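Local coordinates for protein isoprenyl transferase (Campylobacter jejuni, PDB 3UGS) that probably condenses isopentenyl diphosphate units onto an allylic diphosphate such as farnesyl diphosphate in a magnesium-dependent reaction, building long cis-polyprenyl diphosphates, at residues C46-I51 / L204-F209; F57-E62 / F73-L78; I148-E153 / T160-L165. One frame throughout, in Å; residues are numbered along the deposited sequence.

Interaction 1 of 3, residues C46-I51 / L204-F209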
loop_
_atom_site.group_PDB
_atom_site.type_symbol
_atom_site.label_atom_id
_atom_site.label_comp_id
_atom_site.label_asym_id
_atom_site.label_seq_id
_atom_site.Cartn_x
_atom_site.Cartn_y
_atom_site.Cartn_z
ATOM N N CYS A 46 8.679 4.608 21.498
ATOM C CA CYS A 46 7.779 5.587 20.857
ATOM C C CYS A 46 7.712 6.889 21.604
ATOM O O CYS A 46 7.734 7.969 21.015
ATOM C CB CYS A 46 6.367 5.025 20.697
ATOM S SG CYS A 46 6.228 3.826 19.330
ATOM N N MET A 47 7.578 6.759 22.913
ATOM C CA MET A 47 7.528 7.938 23.831
ATOM C C MET A 47 8.852 8.723 23.815
ATOM O O MET A 47 8.908 9.931 23.592
ATOM C CB MET A 47 7.193 7.523 25.276
ATOM C CG MET A 47 5.732 7.093 25.428
ATOM S SD MET A 47 5.301 6.204 26.928
ATOM C CE MET A 47 4.005 7.280 27.542
ATOM N N GLU A 48 9.916 7.972 24.027
ATOM C CA GLU A 48 11.299 8.526 24.049
ATOM C C GLU A 48 11.598 9.237 22.736
ATOM O O GLU A 48 12.293 10.243 22.704
ATOM C CB GLU A 48 12.359 7.430 24.281
ATOM C CG GLU A 48 12.268 6.770 25.650
ATOM C CD GLU A 48 13.226 5.589 25.814
ATOM O OE1 GLU A 48 14.162 5.440 24.997
ATOM O OE2 GLU A 48 13.031 4.792 26.765
ATOM N N GLU A 49 11.023 8.701 21.670
ATOM C CA GLU A 49 11.241 9.223 20.279
ATOM C C GLU A 49 10.223 10.232 19.770
ATOM O O GLU A 49 10.294 10.710 18.651
ATOM C CB GLU A 49 11.335 8.076 19.293
ATOM C CG GLU A 49 12.606 7.243 19.499
ATOM C CD GLU A 49 13.861 7.895 18.917
ATOM O OE1 GLU A 49 14.694 7.128 18.382
ATOM O OE2 GLU A 49 14.018 9.148 18.952
ATOM N N ASN A 50 9.276 10.558 20.620
ATOM C CA ASN A 50 8.160 11.444 20.225
ATOM C C ASN A 50 7.338 10.939 19.007
ATOM O O ASN A 50 6.937 11.677 18.128
ATOM C CB ASN A 50 8.666 12.869 19.962
ATOM C CG ASN A 50 7.549 13.899 19.983
ATOM O OD1 ASN A 50 6.615 13.799 20.780
ATOM N ND2 ASN A 50 7.635 14.889 19.106
ATOM N N ILE A 51 7.130 9.639 18.969
ATOM C CA ILE A 51 6.193 9.018 17.999
ATOM C C ILE A 51 4.794 9.015 18.656
ATOM O O ILE A 51 4.547 8.271 19.555
ATOM C CB ILE A 51 6.609 7.600 17.616
ATOM C CG1 ILE A 51 7.933 7.651 16.847
ATOM C CG2 ILE A 51 5.514 6.890 16.823
ATOM C CD1 ILE A 51 8.483 6.286 16.444
ATOM N N LEU A 204 13.245 -8.564 19.274
ATOM C CA LEU A 204 13.577 -7.145 19.054
ATOM C C LEU A 204 13.930 -6.366 20.318
ATOM O O LEU A 204 13.264 -6.431 21.341
ATOM C CB LEU A 204 12.466 -6.411 18.312
ATOM C CG LEU A 204 12.367 -6.820 16.830
ATOM C CD1 LEU A 204 10.965 -6.504 16.296
ATOM C CD2 LEU A 204 13.440 -6.154 15.983
ATOM N N THR A 205 14.988 -5.592 20.180
ATOM C CA THR A 205 15.528 -4.772 21.272
ATOM C C THR A 205 15.299 -3.291 21.048
ATOM O O THR A 205 15.241 -2.833 19.926
ATOM C CB THR A 205 17.052 -4.972 21.467
ATOM O OG1 THR A 205 17.766 -4.194 20.494
ATOM C CG2 THR A 205 17.454 -6.462 21.345
ATOM N N LYS A 206 15.217 -2.554 22.145
ATOM C CA LYS A 206 15.128 -1.077 22.095
ATOM C C LYS A 206 16.142 -0.467 21.141
ATOM O O LYS A 206 15.830 0.402 20.354
ATOM C CB LYS A 206 15.323 -0.437 23.460
ATOM C CG LYS A 206 14.020 -0.038 24.134
ATOM C CD LYS A 206 14.198 0.010 25.631
ATOM C CE LYS A 206 13.310 1.064 26.261
ATOM N NZ LYS A 206 13.702 2.445 25.863
ATOM N N ARG A 207 17.362 -0.965 21.237
ATOM C CA ARG A 207 18.503 -0.471 20.422
ATOM C C ARG A 207 18.143 -0.571 18.945
ATOM O O ARG A 207 18.382 0.350 18.145
ATOM C CB ARG A 207 19.804 -1.262 20.674
ATOM N N GLU A 208 17.559 -1.714 18.623
ATOM C CA GLU A 208 17.157 -2.041 17.231
ATOM C C GLU A 208 15.992 -1.140 16.722
ATOM O O GLU A 208 16.072 -0.509 15.665
ATOM C CB GLU A 208 16.789 -3.516 17.085
ATOM C CG GLU A 208 16.322 -3.912 15.683
ATOM C CD GLU A 208 17.469 -4.217 14.717
ATOM O OE1 GLU A 208 18.647 -4.017 15.107
ATOM O OE2 GLU A 208 17.185 -4.657 13.568
ATOM N N PHE A 209 14.937 -1.086 17.499
ATOM C CA PHE A 209 13.840 -0.111 17.255
ATOM C C PHE A 209 14.405 1.281 16.999
ATOM O O PHE A 209 14.093 1.906 16.011
ATOM C CB PHE A 209 12.803 -0.020 18.394
ATOM C CG PHE A 209 11.958 -1.256 18.545
ATOM C CD1 PHE A 209 11.378 -1.880 17.435
ATOM C CD2 PHE A 209 11.699 -1.795 19.815
ATOM C CE1 PHE A 209 10.587 -3.015 17.582
ATOM C CE2 PHE A 209 10.889 -2.933 19.964
ATOM C CZ PHE A 209 10.343 -3.546 18.843
#
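Lys206 and Glu48 meet through their charged ends at the surface, where the last turn of helix 34-48 faces the first turn of helix 206-218. The lysine chain starts at a CB that does not itself aim at the partner; on its way it lies against Lys41, Glu44 and Val45 of helix 34-48. Bends at chi3 and at chi4 (-67°) then swing its end toward Glu48. Lys206 CE comes to 3.8 Å from Glu48 OE2, and Lys206 NZ closes a salt bridge of 2.6 Å with the same oxygen. Lys206 NZ reaches OE2 on its syn side but 33° out of the carboxylate plane, and lies 3.2 Å from Glu48 OE1. The glutamate, extended beyond CG, crosses the lysine at about a right angle. Its OE1 is taken by Lys210, one turn further along helix 206-218, so two lysines of one helix share a single carboxylate. Each helix end has its own finish: Asn50, with positive phi, closes helix 34-48 in a Schellman motif, while Thr205 caps helix 206-218, its OG1 accepting from Glu208 N at 3.1 Å. Nearby, Phe209 packs on Leu42 of helix 34-48. With just these two side chains touching at an exposed surface, the pairing is electrostatic: two positive charges would stabilise the ionised carboxylate, and the attraction is probably softened by solvent.

Interaction 2 of 3, residues F57-E62 / F73-L78; sequences FAFSTE and FIFELL. With FFT ((2Z,6Z)-3,7,11-trimethyldodeca-2,6,10-trien-1-yl dihydrogen phosphate), chain C.
The Phe59 ring carries Phe75 CZ over the centre of one face, 4.0 Å above the plane, while Ile74 CG2 approaches obliquely, 4.1 Å from Phe59 CD1. The two phenyl groups form an oblique pair, with centroids 5.0 Å apart and planes at 42°. The Phe57 ring faces the ligand: the methyl C12 of the (2Z,6Z)-farnesyl monophosphate FFT sits over the middle of one face, 3.6 Å above the plane. Outside the two segments, Trp64, a probable substrate-binding residue, meets Phe59 edge-to-face, and Phe184 stacks with Phe57. Two phenylalanines of one strand, with Ala58 between them, thus serve different partners, Phe57 the prenyl chain and Phe59 the helix. Phe59 holds CG anti to its own N (chi1 -166°), which sends the ring across to helix 68-88; there Ile74 points its CB at the strand, and Phe75 arrives by the far end of its ring. No hydrogen bond joins the segments, whose short axes approach to 9.5 Å with their N-to-C directions at 142°, so the join is apolar packing. Further along the prenyl chain, FFT C5 touches Ala58 O at 3.6 Å, and the terminal methyl C lies 3.8 Å from Leu78 CA. In the same segment as Phe57, Glu62 OE2 bonds Asn183 of its own chain and Tyr191 of the second subunit. A central parallel strand and the helix that follows it, lining a hydrophobic tunnel whose phosphate end is held by Arg174, Arg180, Ser182 and Gly16, are characteristic of the cis-prenyltransferase fold.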
loop_
_atom_site.group_PDB
_atom_site.type_symbol
_atom_site.label_atom_id
_atom_site.label_comp_id
_atom_site.label_asym_id
_atom_site.label_seq_id
_atom_site.Cartn_x
_atom_site.Cartn_y
_atom_site.Cartn_z
ATOM N N PHE A 57 -1.677 -4.283 14.084
ATOM C CA PHE A 57 -2.596 -5.103 13.312
ATOM C C PHE A 57 -2.908 -6.387 14.042
ATOM O O PHE A 57 -2.110 -7.283 14.107
ATOM C CB PHE A 57 -2.046 -5.454 11.913
ATOM C CG PHE A 57 -3.123 -5.672 10.864
ATOM C CD1 PHE A 57 -4.469 -5.749 11.208
ATOM C CD2 PHE A 57 -2.788 -5.782 9.532
ATOM C CE1 PHE A 57 -5.440 -5.920 10.226
ATOM C CE2 PHE A 57 -3.753 -5.948 8.562
ATOM C CZ PHE A 57 -5.071 -6.022 8.908
ATOM N N ALA A 58 -4.123 -6.481 14.534
ATOM C CA ALA A 58 -4.536 -7.666 15.322
ATOM C C ALA A 58 -5.260 -8.715 14.487
ATOM O O ALA A 58 -4.872 -9.870 14.446
ATOM C CB ALA A 58 -5.405 -7.238 16.494
ATOM N N PHE A 59 -6.331 -8.265 13.846
ATOM C CA PHE A 59 -7.254 -9.124 13.086
ATOM C C PHE A 59 -7.885 -8.339 11.908
ATOM O O PHE A 59 -8.381 -7.190 12.037
ATOM C CB PHE A 59 -8.378 -9.671 13.997
ATOM C CG PHE A 59 -9.181 -10.819 13.393
ATOM C CD1 PHE A 59 -8.797 -12.129 13.577
ATOM C CD2 PHE A 59 -10.335 -10.577 12.663
ATOM C CE1 PHE A 59 -9.548 -13.190 13.048
ATOM C CE2 PHE A 59 -11.084 -11.613 12.113
ATOM C CZ PHE A 59 -10.681 -12.924 12.290
ATOM N N SER A 60 -7.889 -8.982 10.761
ATOM C CA SER A 60 -8.384 -8.329 9.565
ATOM C C SER A 60 -9.693 -8.879 9.078
ATOM O O SER A 60 -10.175 -9.879 9.582
ATOM C CB SER A 60 -7.364 -8.441 8.434
ATOM O OG SER A 60 -7.231 -9.789 8.037
ATOM N N THR A 61 -10.257 -8.217 8.072
ATOM C CA THR A 61 -11.534 -8.662 7.486
ATOM C C THR A 61 -11.397 -10.044 6.818
ATOM O O THR A 61 -12.263 -10.895 6.921
ATOM C CB THR A 61 -12.149 -7.642 6.509
ATOM O OG1 THR A 61 -11.133 -7.128 5.613
ATOM C CG2 THR A 61 -12.841 -6.500 7.314
ATOM N N GLU A 62 -10.275 -10.255 6.162
ATOM C CA GLU A 62 -9.967 -11.573 5.492
ATOM C C GLU A 62 -9.697 -12.726 6.487
ATOM O O GLU A 62 -9.978 -13.888 6.207
ATOM C CB GLU A 62 -8.770 -11.476 4.546
ATOM C CG GLU A 62 -9.024 -10.636 3.317
ATOM C CD GLU A 62 -9.051 -9.145 3.683
ATOM O OE1 GLU A 62 -10.098 -8.497 3.439
ATOM O OE2 GLU A 62 -8.026 -8.650 4.269
ATOM N N PHE A 73 -8.401 -18.690 19.139
ATOM C CA PHE A 73 -7.133 -18.510 19.882
ATOM C C PHE A 73 -6.661 -17.045 19.904
ATOM O O PHE A 73 -6.182 -16.533 20.905
ATOM C CB PHE A 73 -6.031 -19.431 19.298
ATOM C CG PHE A 73 -4.656 -19.144 19.815
ATOM C CD1 PHE A 73 -4.295 -19.508 21.104
ATOM C CD2 PHE A 73 -3.742 -18.478 19.028
ATOM C CE1 PHE A 73 -3.036 -19.222 21.596
ATOM C CE2 PHE A 73 -2.470 -18.197 19.507
ATOM C CZ PHE A 73 -2.120 -18.578 20.795
ATOM N N ILE A 74 -6.791 -16.413 18.752
ATOM C CA ILE A 74 -6.455 -15.001 18.546
ATOM C C ILE A 74 -7.282 -14.059 19.417
ATOM O O ILE A 74 -6.761 -13.149 20.016
ATOM C CB ILE A 74 -6.610 -14.618 17.073
ATOM C CG1 ILE A 74 -5.535 -15.310 16.263
ATOM C CG2 ILE A 74 -6.488 -13.099 16.872
ATOM C CD1 ILE A 74 -5.884 -15.396 14.792
ATOM N N PHE A 75 -8.576 -14.309 19.463
ATOM C CA PHE A 75 -9.524 -13.518 20.304
ATOM C C PHE A 75 -9.315 -13.826 21.764
ATOM O O PHE A 75 -9.551 -13.006 22.628
ATOM C CB PHE A 75 -11.000 -13.732 19.910
ATOM C CG PHE A 75 -11.380 -12.961 18.678
ATOM C CD1 PHE A 75 -11.261 -11.574 18.642
ATOM C CD2 PHE A 75 -11.726 -13.608 17.525
ATOM C CE1 PHE A 75 -11.522 -10.859 17.490
ATOM C CE2 PHE A 75 -11.989 -12.891 16.367
ATOM C CZ PHE A 75 -11.876 -11.522 16.347
ATOM N N GLU A 76 -8.839 -15.034 22.016
ATOM C CA GLU A 76 -8.465 -15.470 23.404
ATOM C C GLU A 76 -7.345 -14.568 23.923
ATOM O O GLU A 76 -7.436 -13.947 24.987
ATOM C CB GLU A 76 -8.049 -16.945 23.465
ATOM N N LEU A 77 -6.320 -14.448 23.105
ATOM C CA LEU A 77 -5.161 -13.563 23.413
ATOM C C LEU A 77 -5.504 -12.079 23.422
ATOM O O LEU A 77 -5.110 -11.305 24.283
ATOM C CB LEU A 77 -4.037 -13.747 22.410
ATOM C CG LEU A 77 -3.559 -15.192 22.288
ATOM C CD1 LEU A 77 -2.730 -15.325 21.007
ATOM C CD2 LEU A 77 -2.799 -15.705 23.527
ATOM N N LEU A 78 -6.215 -11.692 22.396
ATOM C CA LEU A 78 -6.649 -10.291 22.257
ATOM C C LEU A 78 -7.328 -9.856 23.565
ATOM O O LEU A 78 -7.098 -8.778 24.122
ATOM C CB LEU A 78 -7.603 -10.111 21.073
ATOM C CG LEU A 78 -8.343 -8.769 21.140
ATOM C CD1 LEU A 78 -7.405 -7.623 20.819
ATOM C CD2 LEU A 78 -9.566 -8.763 20.232
HETATM O O3 FFT C . 0.761 -10.834 5.745
HETATM P P FFT C . 0.459 -11.861 6.803
HETATM O O1 FFT C . 1.545 -11.987 7.828
HETATM O O2 FFT C . -0.058 -13.144 6.179
HETATM O O FFT C . -0.796 -11.331 7.682
HETATM C C14 FFT C . -0.648 -10.224 8.595
HETATM C C13 FFT C . -1.989 -9.779 9.135
HETATM C C11 FFT C . -2.262 -9.728 10.435
HETATM C C12 FFT C . -3.598 -9.293 10.905
HETATM C C10 FFT C . -1.214 -10.012 11.476
HETATM C C9 FFT C . -1.639 -11.084 12.435
HETATM C C8 FFT C . -0.443 -11.545 13.247
HETATM C C6 FFT C . -0.367 -11.338 14.576
HETATM C C7 FFT C . 0.812 -11.822 15.388
HETATM C C5 FFT C . -1.486 -10.616 15.273
HETATM C C4 FFT C . -1.543 -11.175 16.675
HETATM C C3 FFT C . -2.827 -10.812 17.382
HETATM C C1 FFT C . -2.886 -10.916 18.732
HETATM C C2 FFT C . -1.678 -11.389 19.525
HETATM C C FFT C . -4.176 -10.546 19.435
#

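Interaction 3 of 3, residues I148-E153 / T160-L165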
loop_
_atom_site.group_PDB
_atom_site.type_symbol
_atom_site.label_atom_id
_atom_site.label_comp_id
_atom_site.label_asym_id
_atom_site.label_seq_id
_atom_site.Cartn_x
_atom_site.Cartn_y
_atom_site.Cartn_z
ATOM N N ILE A 148 -20.244 10.923 1.762
ATOM C CA ILE A 148 -21.539 10.974 1.064
ATOM C C ILE A 148 -22.689 11.307 2.031
ATOM O O ILE A 148 -23.463 12.235 1.818
ATOM C CB ILE A 148 -21.857 9.671 0.316
ATOM C CG1 ILE A 148 -21.061 9.662 -0.998
ATOM C CG2 ILE A 148 -23.356 9.537 0.011
ATOM C CD1 ILE A 148 -21.248 8.386 -1.797
ATOM N N GLU A 149 -22.717 10.583 3.123
ATOM C CA GLU A 149 -23.698 10.787 4.201
ATOM C C GLU A 149 -23.666 12.224 4.768
ATOM O O GLU A 149 -24.670 12.744 5.261
ATOM C CB GLU A 149 -23.474 9.784 5.329
ATOM C CG GLU A 149 -24.508 9.855 6.443
ATOM C CD GLU A 149 -24.232 8.843 7.559
ATOM O OE1 GLU A 149 -23.237 8.066 7.455
ATOM O OE2 GLU A 149 -25.013 8.820 8.546
ATOM N N LYS A 150 -22.499 12.849 4.673
ATOM C CA LYS A 150 -22.292 14.245 5.160
ATOM C C LYS A 150 -22.491 15.299 4.073
ATOM O O LYS A 150 -22.339 16.508 4.288
ATOM C CB LYS A 150 -20.906 14.424 5.771
ATOM C CG LYS A 150 -20.707 13.682 7.080
ATOM C CD LYS A 150 -19.303 13.936 7.607
ATOM C CE LYS A 150 -19.022 13.227 8.916
ATOM N NZ LYS A 150 -17.835 13.833 9.579
ATOM N N LYS A 151 -22.811 14.819 2.889
ATOM C CA LYS A 151 -23.077 15.717 1.740
ATOM C C LYS A 151 -21.841 16.507 1.332
ATOM O O LYS A 151 -21.910 17.578 0.769
ATOM C CB LYS A 151 -24.196 16.701 2.070
ATOM C CG LYS A 151 -25.578 16.073 2.232
ATOM C CD LYS A 151 -26.590 17.157 2.594
ATOM C CE LYS A 151 -28.002 16.620 2.795
ATOM N NZ LYS A 151 -28.986 17.726 3.046
ATOM N N LEU A 152 -20.693 15.948 1.643
ATOM C CA LEU A 152 -19.404 16.519 1.225
ATOM C C LEU A 152 -19.063 16.081 -0.179
ATOM O O LEU A 152 -19.531 15.052 -0.657
ATOM C CB LEU A 152 -18.266 16.110 2.161
ATOM C CG LEU A 152 -18.445 16.660 3.594
ATOM C CD1 LEU A 152 -17.430 16.078 4.601
ATOM C CD2 LEU A 152 -18.363 18.197 3.505
ATOM N N GLU A 153 -18.218 16.872 -0.816
ATOM C CA GLU A 153 -17.658 16.502 -2.118
ATOM C C GLU A 153 -16.694 15.311 -1.965
ATOM O O GLU A 153 -15.868 15.249 -1.046
ATOM C CB GLU A 153 -16.907 17.656 -2.767
ATOM C CG GLU A 153 -16.438 17.394 -4.204
ATOM C CD GLU A 153 -15.319 18.362 -4.613
ATOM O OE1 GLU A 153 -15.289 19.499 -4.049
ATOM O OE2 GLU A 153 -14.457 17.988 -5.464
ATOM N N THR A 160 -9.876 11.206 3.213
ATOM C CA THR A 160 -8.850 11.099 4.247
ATOM C C THR A 160 -9.402 11.389 5.636
ATOM O O THR A 160 -9.245 10.617 6.565
ATOM C CB THR A 160 -7.689 12.058 3.934
ATOM O OG1 THR A 160 -7.166 11.698 2.653
ATOM C CG2 THR A 160 -6.631 12.007 4.944
ATOM N N GLN A 161 -10.033 12.535 5.753
ATOM C CA GLN A 161 -10.526 13.035 7.066
ATOM C C GLN A 161 -11.647 12.159 7.647
ATOM O O GLN A 161 -12.017 12.277 8.791
ATOM C CB GLN A 161 -11.020 14.486 7.006
ATOM C CG GLN A 161 -9.911 15.489 6.747
ATOM C CD GLN A 161 -8.630 15.178 7.555
ATOM O OE1 GLN A 161 -7.532 14.924 6.962
ATOM N NE2 GLN A 161 -8.744 15.215 8.917
ATOM N N ASN A 162 -12.201 11.316 6.826
ATOM C CA ASN A 162 -13.280 10.418 7.266
ATOM C C ASN A 162 -12.881 8.962 7.456
ATOM O O ASN A 162 -13.714 8.106 7.807
ATOM C CB ASN A 162 -14.518 10.530 6.372
ATOM C CG ASN A 162 -15.308 11.802 6.653
ATOM O OD1 ASN A 162 -16.072 11.848 7.634
ATOM N ND2 ASN A 162 -15.105 12.844 5.830
ATOM N N LEU A 163 -11.603 8.698 7.235
ATOM C CA LEU A 163 -11.044 7.377 7.543
ATOM C C LEU A 163 -11.183 7.130 9.041
ATOM O O LEU A 163 -11.322 8.040 9.816
ATOM C CB LEU A 163 -9.600 7.225 7.097
ATOM C CG LEU A 163 -9.320 7.138 5.599
ATOM C CD1 LEU A 163 -7.850 7.456 5.362
ATOM C CD2 LEU A 163 -9.705 5.771 5.048
ATOM N N ASP A 164 -11.216 5.854 9.425
ATOM C CA ASP A 164 -11.173 5.474 10.862
ATOM C C ASP A 164 -9.931 6.111 11.495
ATOM O O ASP A 164 -9.924 6.465 12.656
ATOM C CB ASP A 164 -11.046 3.971 11.057
ATOM C CG ASP A 164 -12.354 3.241 10.898
ATOM O OD1 ASP A 164 -13.428 3.883 10.713
ATOM O OD2 ASP A 164 -12.308 1.984 10.992
ATOM N N LEU A 165 -8.874 6.194 10.689
ATOM C CA LEU A 165 -7.568 6.739 11.099
ATOM C C LEU A 165 -6.962 7.645 10.035
ATOM O O LEU A 165 -6.175 7.215 9.205
ATOM C CB LEU A 165 -6.590 5.618 11.467
ATOM C CG LEU A 165 -5.235 6.037 12.043
ATOM C CD1 LEU A 165 -5.350 6.830 13.329
ATOM C CD2 LEU A 165 -4.424 4.779 12.245
#
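Asn162 OD1 receives the tip of Lys150 in a weak hydrogen bond, Lys150 NZ to Asn162 OD1 3.3 Å. The lysine reaches it with its chain fully stretched: every torsion beyond chi1 is near 180°, and the last methylenes run beside the amide oxygen, Lys150 CD at 3.8 Å and CE at 3.5 Å from Asn162 OD1. The long chain therefore passes along the oxygen as well as ending on it. The nitrogen of the amide meets a different neighbour, Leu152 CD1, which stands 4.2 Å from Asn162 ND2 in a loose van der Waals touch. That nitrogen is occupied elsewhere, hydrogen-bonded to Asn158 O in the preceding turn, a bond that probably sets the rotation of the amide and so presents OD1 to Lys150. Asn162 places CG beside its backbone N (chi1 -76°), and the buried side chain also rests on Val147, as does Leu152. Its backbone O accepts from Arg146, whose guanidinium further pairs with Asp164 OD1, while Asp164 OD2 takes Arg142; helix 136-149 is thereby tied through Arg142 and Arg146 to the segment 160-165. Lys150 and Leu152 flank Lys151, whose positive phi ends that helix with a Schellman motif and a Lys151 N to Ile148 O bond of 2.9 Å. What results is a pair of helices joined by a short loop in the peripheral part of the synthase, where the chain leaving helix 136-149 doubles back through helix 156-161 and its exit lies against the first helix.

Overall arrangement
Interaction 2 is the most deeply placed of the three and lines the substrate tunnel, whereas interaction 1 is a surface pairing and interaction 3 sits at the periphery, where of the touching residues just Asn162 is buried. Their centres lie 25 to 33 Å apart and none touches another. Interactions 1 and 2 use consecutive elements, helix 34-48 and strand 53-60; interaction 3 belongs to helices 136-149 and 156-161, across the chain's centre from interaction 1. Chemistry follows place: aromatic and aliphatic packing beside the prenyl chain, a salt bridge where two helices meet solvent, and one weak lysine-amide bond between two loop-joined helices. Segment 46-51 pairs with a helix near the C-terminus, while interactions 2 and 3 join neighbours in sequence.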